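Local atomic coordinates of beta subunit of photoactivated adenylyl cyclase (PDB entry 5M2A), a protein that probably converts ATP to cyclic AMP under the control of blue light, which it senses through a flavin-binding BLUF domain coupled to a nucleotide cyclase domain. Residues A[155-160]-A[247-252]; A[189-194]-A[206-211]; A[293-298]-A[327-332]. All coordinates share one frame; numbering follows the deposited sequence.

All three contacts belong to the sheet of the cyclase domain and to what packs on it. Interaction 1 is its centre, a wholly buried antiparallel pair with a regular backbone ladder that ends at the magnesium site. Interaction 2 reaches the neighbouring strand, since 206-211 bonds to 155-160, but joins it to a helix through apolar side chains alone. On the other flank, strand 293-296 of interaction 3 bonds to 247-252 and passes the sheet on to 327-329; there a single bridged pair gives way to aromatic packing, partly exposed round Tyr327 and Ala297. The centres of interactions 2 and 3 lie about 17 Å apart without touching, with interaction 1 between them.

Interaction 1. Residues A[155-160]-A[247-252]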
loop_
_atom_site.group_PDB
_atom_site.type_symbol
_atom_site.label_atom_id
_atom_site.label_comp_id
_atom_site.label_asym_id
_atom_site.label_seq_id
_atom_site.Cartn_x
_atom_site.Cartn_y
_atom_site.Cartn_z
ATOM N N ILE A 155 13.253 13.101 -7.146
ATOM C CA ILE A 155 13.407 12.375 -8.399
ATOM C C ILE A 155 12.384 11.258 -8.369
ATOM O O ILE A 155 12.353 10.467 -7.420
ATOM C CB ILE A 155 14.830 11.817 -8.563
ATOM C CG1 ILE A 155 15.827 12.975 -8.670
ATOM C CG2 ILE A 155 14.905 10.886 -9.797
ATOM C CD1 ILE A 155 17.299 12.548 -8.698
ATOM N N ILE A 156 11.537 11.202 -9.386
ATOM C CA ILE A 156 10.528 10.159 -9.490
ATOM C C ILE A 156 11.047 9.110 -10.458
ATOM O O ILE A 156 11.543 9.440 -11.539
ATOM C CB ILE A 156 9.175 10.734 -9.950
ATOM C CG1 ILE A 156 8.739 11.855 -9.005
ATOM C CG2 ILE A 156 8.111 9.645 -9.976
ATOM C CD1 ILE A 156 8.402 11.365 -7.590
ATOM N N PHE A 157 10.911 7.847 -10.069
ATOM C CA PHE A 157 11.399 6.699 -10.815
ATOM C C PHE A 157 10.190 5.875 -11.251
ATOM O O PHE A 157 9.312 5.590 -10.438
ATOM C CB PHE A 157 12.364 5.907 -9.902
ATOM C CG PHE A 157 12.750 4.528 -10.405
ATOM C CD1 PHE A 157 11.847 3.471 -10.382
ATOM C CD2 PHE A 157 14.064 4.275 -10.796
ATOM C CE1 PHE A 157 12.218 2.195 -10.814
ATOM C CE2 PHE A 157 14.446 2.986 -11.226
ATOM C CZ PHE A 157 13.526 1.954 -11.234
ATOM N N PHE A 158 10.134 5.504 -12.530
ATOM C CA PHE A 158 9.160 4.528 -13.019
ATOM C C PHE A 158 9.909 3.521 -13.869
ATOM O O PHE A 158 10.684 3.913 -14.744
ATOM C CB PHE A 158 8.057 5.169 -13.875
ATOM C CG PHE A 158 6.927 5.759 -13.094
ATOM C CD1 PHE A 158 5.942 4.953 -12.561
ATOM C CD2 PHE A 158 6.827 7.126 -12.921
ATOM C CE1 PHE A 158 4.884 5.494 -11.852
ATOM C CE2 PHE A 158 5.768 7.675 -12.211
ATOM C CZ PHE A 158 4.799 6.857 -11.678
ATOM N N SER A 159 9.688 2.233 -13.615
ATOM C CA SER A 159 10.234 1.201 -14.484
ATOM C C SER A 159 9.157 0.162 -14.737
ATOM O O SER A 159 8.357 -0.133 -13.851
ATOM C CB SER A 159 11.474 0.546 -13.880
ATOM O OG SER A 159 11.176 -0.162 -12.688
ATOM N N ASP A 160 9.120 -0.390 -15.950
ATOM C CA ASP A 160 8.137 -1.433 -16.226
ATOM C C ASP A 160 8.691 -2.387 -17.272
ATOM O O ASP A 160 9.799 -2.208 -17.786
ATOM C CB ASP A 160 6.782 -0.839 -16.640
ATOM C CG ASP A 160 6.751 -0.333 -18.058
ATOM O OD1 ASP A 160 7.812 -0.211 -18.693
ATOM O OD2 ASP A 160 5.633 -0.054 -18.539
ATOM N N THR A 247 13.478 -4.180 -19.330
ATOM C CA THR A 247 12.809 -3.068 -18.675
ATOM C C THR A 247 13.103 -1.774 -19.419
ATOM O O THR A 247 14.066 -1.673 -20.183
ATOM C CB THR A 247 13.234 -2.960 -17.194
ATOM O OG1 THR A 247 12.375 -2.042 -16.504
ATOM C CG2 THR A 247 14.667 -2.504 -17.068
ATOM N N GLY A 248 12.220 -0.805 -19.237
ATOM C CA GLY A 248 12.482 0.583 -19.612
ATOM C C GLY A 248 12.277 1.418 -18.391
ATOM O O GLY A 248 11.432 1.105 -17.536
ATOM N N ILE A 249 13.059 2.489 -18.245
ATOM C CA ILE A 249 13.027 3.273 -17.017
ATOM C C ILE A 249 12.951 4.744 -17.370
ATOM O O ILE A 249 13.665 5.203 -18.265
ATOM C CB ILE A 249 14.248 2.987 -16.120
ATOM C CG1 ILE A 249 14.292 1.484 -15.801
ATOM C CG2 ILE A 249 14.183 3.810 -14.834
ATOM C CD1 ILE A 249 15.535 1.000 -15.075
ATOM N N GLY A 250 12.087 5.472 -16.671
ATOM C CA GLY A 250 12.029 6.926 -16.789
ATOM C C GLY A 250 12.290 7.575 -15.444
ATOM O O GLY A 250 11.868 7.060 -14.406
ATOM N N LEU A 251 12.986 8.711 -15.469
ATOM C CA LEU A 251 13.230 9.485 -14.258
ATOM C C LEU A 251 12.865 10.936 -14.495
ATOM O O LEU A 251 13.156 11.498 -15.557
ATOM C CB LEU A 251 14.691 9.416 -13.833
ATOM C CG LEU A 251 15.393 8.066 -13.737
ATOM C CD1 LEU A 251 16.865 8.307 -13.474
ATOM C CD2 LEU A 251 14.787 7.220 -12.632
ATOM N N SER A 252 12.270 11.565 -13.485
ATOM C CA SER A 252 11.965 12.983 -13.573
ATOM C C SER A 252 12.371 13.633 -12.260
ATOM O O SER A 252 12.691 12.954 -11.285
ATOM C CB SER A 252 10.485 13.236 -13.846
ATOM O OG SER A 252 9.723 12.826 -12.727
#
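In the central sheet of the cyclase domain, strands 155-160 and 247-252 pair antiparallel, from Ile156 beside Ser252 to Asp160 beside Gly248. Backbone bonds run both ways at alternate pairs, nearly straight between Phe158 and Gly250 (Phe158 N to Gly250 O 3.0 Å). Phe157, Ser159, Ile249 and Leu251 share the face turned to helix 215-235. Phe157 holds CG opposite its backbone N (chi1 168°), and the ring lies along its own strand, its flank against Leu251 CD2, 3.5 Å from Phe157 CD2; Ile249 CG2 comes 3.7 Å from Phe157 CE2 and makes an off-centre CH-pi contact with the ring. An alanine here would remove the ring and is likely to leave a gap beside the Ile249 and Leu251 methyls. These are two central strands of the class III cyclase fold, and the first ends in the metal site: the Asp160 side chain lies about 3 Å from the magnesium ion, bound also by Ile161 and Asp204, and makes a salt bridge with Arg287. Asp160 O accepts two donors, Gly248 N at 3.2 Å and Thr247 OG1 at 2.9 Å, the hydroxyl from above the carbonyl plane. Tyr183 OH bonds to Thr247 OG1 and Ser159 OG.

Interaction 2. Residues A[189-194]-A[206-211]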
loop_
_atom_site.group_PDB
_atom_site.type_symbol
_atom_site.label_atom_id
_atom_site.label_comp_id
_atom_site.label_asym_id
_atom_site.label_seq_id
_atom_site.Cartn_x
_atom_site.Cartn_y
_atom_site.Cartn_z
ATOM N N ARG A 189 14.863 -4.447 -4.297
ATOM C CA ARG A 189 16.137 -4.625 -3.610
ATOM C C ARG A 189 17.123 -3.532 -3.991
ATOM O O ARG A 189 17.774 -2.932 -3.126
ATOM C CB ARG A 189 16.719 -6.012 -3.912
ATOM C CG ARG A 189 18.129 -6.203 -3.374
ATOM C CD ARG A 189 18.634 -7.632 -3.548
ATOM N NE ARG A 189 18.234 -8.215 -4.825
ATOM C CZ ARG A 189 18.906 -8.064 -5.965
ATOM N NH1 ARG A 189 20.020 -7.325 -6.005
ATOM N NH2 ARG A 189 18.456 -8.647 -7.073
ATOM N N ILE A 190 17.228 -3.244 -5.284
ATOM C CA ILE A 190 18.252 -2.328 -5.759
ATOM C C ILE A 190 17.887 -0.892 -5.415
ATOM O O ILE A 190 18.734 -0.134 -4.941
ATOM C CB ILE A 190 18.480 -2.522 -7.267
ATOM C CG1 ILE A 190 19.083 -3.921 -7.498
ATOM C CG2 ILE A 190 19.401 -1.438 -7.831
ATOM C CD1 ILE A 190 19.211 -4.316 -8.968
ATOM N N ILE A 191 16.628 -0.502 -5.656
ATOM C CA ILE A 191 16.159 0.830 -5.259
ATOM C C ILE A 191 16.474 1.069 -3.787
ATOM O O ILE A 191 16.995 2.122 -3.400
ATOM C CB ILE A 191 14.649 0.964 -5.529
ATOM C CG1 ILE A 191 14.376 0.990 -7.037
ATOM C CG2 ILE A 191 14.071 2.224 -4.814
ATOM C CD1 ILE A 191 12.906 0.808 -7.412
ATOM N N SER A 192 16.144 0.089 -2.937
ATOM C CA SER A 192 16.313 0.256 -1.495
ATOM C C SER A 192 17.785 0.255 -1.096
ATOM O O SER A 192 18.176 0.934 -0.137
ATOM C CB SER A 192 15.555 -0.852 -0.755
ATOM O OG SER A 192 14.180 -0.834 -1.118
ATOM N N ALA A 193 18.616 -0.500 -1.818
ATOM C CA ALA A 193 20.051 -0.488 -1.544
ATOM C C ALA A 193 20.659 0.882 -1.802
ATOM O O ALA A 193 21.608 1.280 -1.113
ATOM C CB ALA A 193 20.762 -1.538 -2.395
ATOM N N TYR A 194 20.137 1.612 -2.784
ATOM C CA TYR A 194 20.639 2.939 -3.099
ATOM C C TYR A 194 19.927 4.036 -2.312
ATOM O O TYR A 194 20.149 5.217 -2.585
ATOM C CB TYR A 194 20.525 3.206 -4.609
ATOM C CG TYR A 194 21.630 2.566 -5.430
ATOM C CD1 TYR A 194 22.844 3.211 -5.612
ATOM C CD2 TYR A 194 21.454 1.319 -6.024
ATOM C CE1 TYR A 194 23.860 2.634 -6.367
ATOM C CE2 TYR A 194 22.452 0.745 -6.778
ATOM C CZ TYR A 194 23.651 1.402 -6.950
ATOM O OH TYR A 194 24.650 0.824 -7.692
ATOM N N VAL A 206 6.970 -0.272 -11.386
ATOM C CA VAL A 206 7.507 0.049 -10.067
ATOM C C VAL A 206 7.652 1.564 -9.999
ATOM O O VAL A 206 8.293 2.174 -10.865
ATOM C CB VAL A 206 8.861 -0.627 -9.803
ATOM C CG1 VAL A 206 9.399 -0.210 -8.423
ATOM C CG2 VAL A 206 8.749 -2.143 -9.924
ATOM N N MET A 207 7.059 2.172 -8.977
ATOM C CA MET A 207 7.180 3.602 -8.749
ATOM C C MET A 207 7.999 3.845 -7.490
ATOM O O MET A 207 7.731 3.241 -6.449
ATOM C CB MET A 207 5.805 4.252 -8.603
ATOM C CG MET A 207 5.870 5.745 -8.296
ATOM S SD MET A 207 4.211 6.420 -8.009
ATOM C CE MET A 207 4.577 8.159 -7.734
ATOM N N ALA A 208 8.977 4.741 -7.577
ATOM C CA ALA A 208 9.850 5.016 -6.443
ATOM C C ALA A 208 10.303 6.464 -6.506
ATOM O O ALA A 208 10.125 7.145 -7.517
ATOM C CB ALA A 208 11.059 4.076 -6.406
ATOM N N SER A 209 10.868 6.954 -5.399
ATOM C CA SER A 209 11.426 8.294 -5.416
ATOM C C SER A 209 12.809 8.289 -4.781
ATOM O O SER A 209 13.167 7.398 -4.002
ATOM C CB SER A 209 10.531 9.295 -4.677
ATOM O OG SER A 209 10.423 8.944 -3.318
ATOM N N PHE A 210 13.580 9.307 -5.152
ATOM C CA PHE A 210 14.888 9.600 -4.593
ATOM C C PHE A 210 14.914 11.079 -4.221
ATOM O O PHE A 210 14.113 11.874 -4.720
ATOM C CB PHE A 210 16.004 9.290 -5.607
ATOM C CG PHE A 210 16.147 7.821 -5.951
ATOM C CD1 PHE A 210 15.351 7.236 -6.921
ATOM C CD2 PHE A 210 17.128 7.058 -5.339
ATOM C CE1 PHE A 210 15.510 5.886 -7.239
ATOM C CE2 PHE A 210 17.310 5.720 -5.666
ATOM C CZ PHE A 210 16.508 5.134 -6.616
ATOM N N THR A 211 15.840 11.456 -3.346
ATOM C CA THR A 211 15.971 12.870 -3.032
ATOM C C THR A 211 16.794 13.588 -4.094
ATOM O O THR A 211 17.432 12.973 -4.945
ATOM C CB THR A 211 16.632 13.065 -1.673
ATOM O OG1 THR A 211 17.995 12.647 -1.773
ATOM C CG2 THR A 211 15.930 12.244 -0.625
#
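Helix 189-193 runs almost parallel to strand 206-211, their axes 12° apart in direction and 10.0 Å apart at closest approach, with Ile191 and Ala208 as the nearest CA pair. Ile191 carries most of the contact. Its CG1 is anti to the carbonyl carbon (chi1 -69°) and the chain continues extended through chi2 (167°), which lets both CG2 and CD1 rest against the methyl of Ala208 from the helix side, each of Ile191 CG2 and Ile191 CD1 3.9 Å from Ala208 CB. CD1 goes on to meet Val206 CG1 at 3.8 Å, the two side chains passing one another in opposite senses. On the other side of Ala208, the Phe210 ring reaches back to the helix, its CZ 4.2 Å from CG2 of Ile191. Tyr194, the first residue to leave helical geometry, puts its CB at the edge of that ring, 4.2 Å from Phe210 CE2, while its own ring leads away and its hydroxyl bonds to Asp224. The helix and strand belong to the alpha-beta-beta part of the ferredoxin-like cyclase core, where helix 173-193 covers the sheet ahead of the hairpin 197-211; Ile191 also touches Phe157 of the next strand. Because carbon atoms make every touch here, the fit rests on shape and burial, and a small residue at Ala208 is consistent with Ile191 packing directly on the strand.

Interaction 3. Residues A[293-298]-A[327-332]; sequences LAFTAG and YTVNEA
Phe295 and Tyr327 form an antiparallel hydrogen-bonded pair, Phe295 N to Tyr327 O 2.8 Å and Tyr327 N to Phe295 O 2.7 Å, and their side chains cross at about a right angle. Phe295 CG sits between its backbone N and carbonyl carbon (chi1 52°), a conformation that folds the ring over the partner strand: Tyr327 O lies 3.7 Å above the ring plane, over its centre, and Thr328 N is over the same face nearer the rim. At the ring edge Phe295 CZ meets Val329 CG1 at 3.8 Å, while Phe295 CE1 presses on Tyr327 CB at 3.5 Å. Tyr327 sends its ring across that direction to the start of helix 297-301, where Tyr327 CE1 is 3.6 Å from Ala297 CB. Thr328 turns its hydroxyl anti to the backbone N (chi1 -173°) and gives a bond from OG1 to Leu293 O, 2.7 Å long and tilted from the carbonyl plane. Val329 N, buried here, has no partner. Beyond it the chain turns through a 3-10 segment, bringing Ala332 CB against Leu293 CB. Strand 293-296 lies between strands 247-258 and 324-329, with Leu293 and Phe295 packed on helix 215-235, and strand 309-315 continues the sheet past Thr328.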
loop_
_atom_site.group_PDB
_atom_site.type_symbol
_atom_site.label_atom_id
_atom_site.label_comp_id
_atom_site.label_asym_id
_atom_site.label_seq_id
_atom_site.Cartn_x
_atom_site.Cartn_y
_atom_site.Cartn_z
ATOM N N LEU A 293 16.882 3.893 -20.581
ATOM C CA LEU A 293 16.705 4.855 -19.501
ATOM C C LEU A 293 16.524 6.233 -20.118
ATOM O O LEU A 293 17.312 6.631 -20.975
ATOM C CB LEU A 293 17.920 4.859 -18.569
ATOM C CG LEU A 293 18.034 5.995 -17.557
ATOM C CD1 LEU A 293 16.891 5.897 -16.560
ATOM C CD2 LEU A 293 19.381 5.933 -16.853
ATOM N N ALA A 294 15.502 6.960 -19.689
ATOM C CA ALA A 294 15.309 8.326 -20.160
ATOM C C ALA A 294 14.971 9.228 -18.987
ATOM O O ALA A 294 14.208 8.834 -18.105
ATOM C CB ALA A 294 14.193 8.414 -21.208
ATOM N N PHE A 295 15.511 10.448 -18.984
ATOM C CA PHE A 295 15.249 11.327 -17.857
ATOM C C PHE A 295 15.306 12.787 -18.292
ATOM O O PHE A 295 15.703 13.124 -19.418
ATOM C CB PHE A 295 16.203 11.030 -16.681
ATOM C CG PHE A 295 17.656 11.017 -17.057
ATOM C CD1 PHE A 295 18.343 12.207 -17.253
ATOM C CD2 PHE A 295 18.340 9.810 -17.185
ATOM C CE1 PHE A 295 19.689 12.204 -17.597
ATOM C CE2 PHE A 295 19.688 9.803 -17.537
ATOM C CZ PHE A 295 20.358 10.990 -17.740
ATOM N N THR A 296 14.868 13.652 -17.385
ATOM C CA THR A 296 14.749 15.077 -17.663
ATOM C C THR A 296 16.054 15.812 -17.396
ATOM O O THR A 296 16.972 15.294 -16.758
ATOM C CB THR A 296 13.642 15.704 -16.816
ATOM O OG1 THR A 296 13.961 15.536 -15.428
ATOM C CG2 THR A 296 12.304 15.041 -17.104
ATOM N N ALA A 297 16.116 17.051 -17.900
ATOM C CA ALA A 297 17.244 17.923 -17.595
ATOM C C ALA A 297 17.419 18.115 -16.092
ATOM O O ALA A 297 18.547 18.208 -15.607
ATOM C CB ALA A 297 17.068 19.274 -18.286
ATOM N N GLY A 298 16.319 18.140 -15.337
ATOM C CA GLY A 298 16.432 18.323 -13.898
ATOM C C GLY A 298 17.128 17.163 -13.213
ATOM O O GLY A 298 17.862 17.348 -12.239
ATOM N N TYR A 327 17.022 13.314 -21.786
ATOM C CA TYR A 327 18.412 12.907 -21.718
ATOM C C TYR A 327 18.507 11.432 -21.368
ATOM O O TYR A 327 17.558 10.819 -20.885
ATOM C CB TYR A 327 19.188 13.711 -20.667
ATOM C CG TYR A 327 19.386 15.154 -21.021
ATOM C CD1 TYR A 327 18.441 16.115 -20.673
ATOM C CD2 TYR A 327 20.516 15.559 -21.712
ATOM C CE1 TYR A 327 18.627 17.448 -21.010
ATOM C CE2 TYR A 327 20.706 16.880 -22.050
ATOM C CZ TYR A 327 19.764 17.817 -21.695
ATOM O OH TYR A 327 19.970 19.132 -22.040
ATOM N N THR A 328 19.697 10.894 -21.589
ATOM C CA THR A 328 20.057 9.566 -21.139
ATOM C C THR A 328 21.548 9.573 -20.839
ATOM O O THR A 328 22.204 10.619 -20.891
ATOM C CB THR A 328 19.673 8.513 -22.185
ATOM O OG1 THR A 328 19.894 7.207 -21.641
ATOM C CG2 THR A 328 20.507 8.677 -23.445
ATOM N N VAL A 329 22.081 8.406 -20.489
ATOM C CA VAL A 329 23.520 8.227 -20.363
ATOM C C VAL A 329 23.964 7.164 -21.357
ATOM O O VAL A 329 23.196 6.269 -21.725
ATOM C CB VAL A 329 23.951 7.862 -18.920
ATOM C CG1 VAL A 329 23.624 9.026 -17.951
ATOM C CG2 VAL A 329 23.281 6.573 -18.441
ATOM N N ASN A 330 25.212 7.294 -21.822
ATOM C CA ASN A 330 25.748 6.348 -22.796
ATOM C C ASN A 330 25.638 4.910 -22.294
ATOM O O ASN A 330 25.359 3.987 -23.073
ATOM C CB ASN A 330 27.202 6.705 -23.104
ATOM C CG ASN A 330 27.802 5.838 -24.198
ATOM O OD1 ASN A 330 28.755 5.093 -23.965
ATOM N ND2 ASN A 330 27.249 5.936 -25.397
ATOM N N GLU A 331 25.847 4.700 -20.994
ATOM C CA GLU A 331 25.783 3.357 -20.421
ATOM C C GLU A 331 24.405 2.704 -20.566
ATOM O O GLU A 331 24.304 1.476 -20.464
ATOM C CB GLU A 331 26.171 3.399 -18.934
ATOM C CG GLU A 331 27.622 3.788 -18.652
ATOM C CD GLU A 331 28.623 2.749 -19.136
ATOM O OE1 GLU A 331 28.336 1.539 -19.032
ATOM O OE2 GLU A 331 29.704 3.141 -19.624
ATOM N N ALA A 332 23.347 3.481 -20.802
ATOM C CA ALA A 332 22.003 2.925 -20.930
ATOM C C ALA A 332 21.684 2.462 -22.348
ATOM O O ALA A 332 20.555 2.030 -22.610
ATOM C CB ALA A 332 20.952 3.940 -20.476
#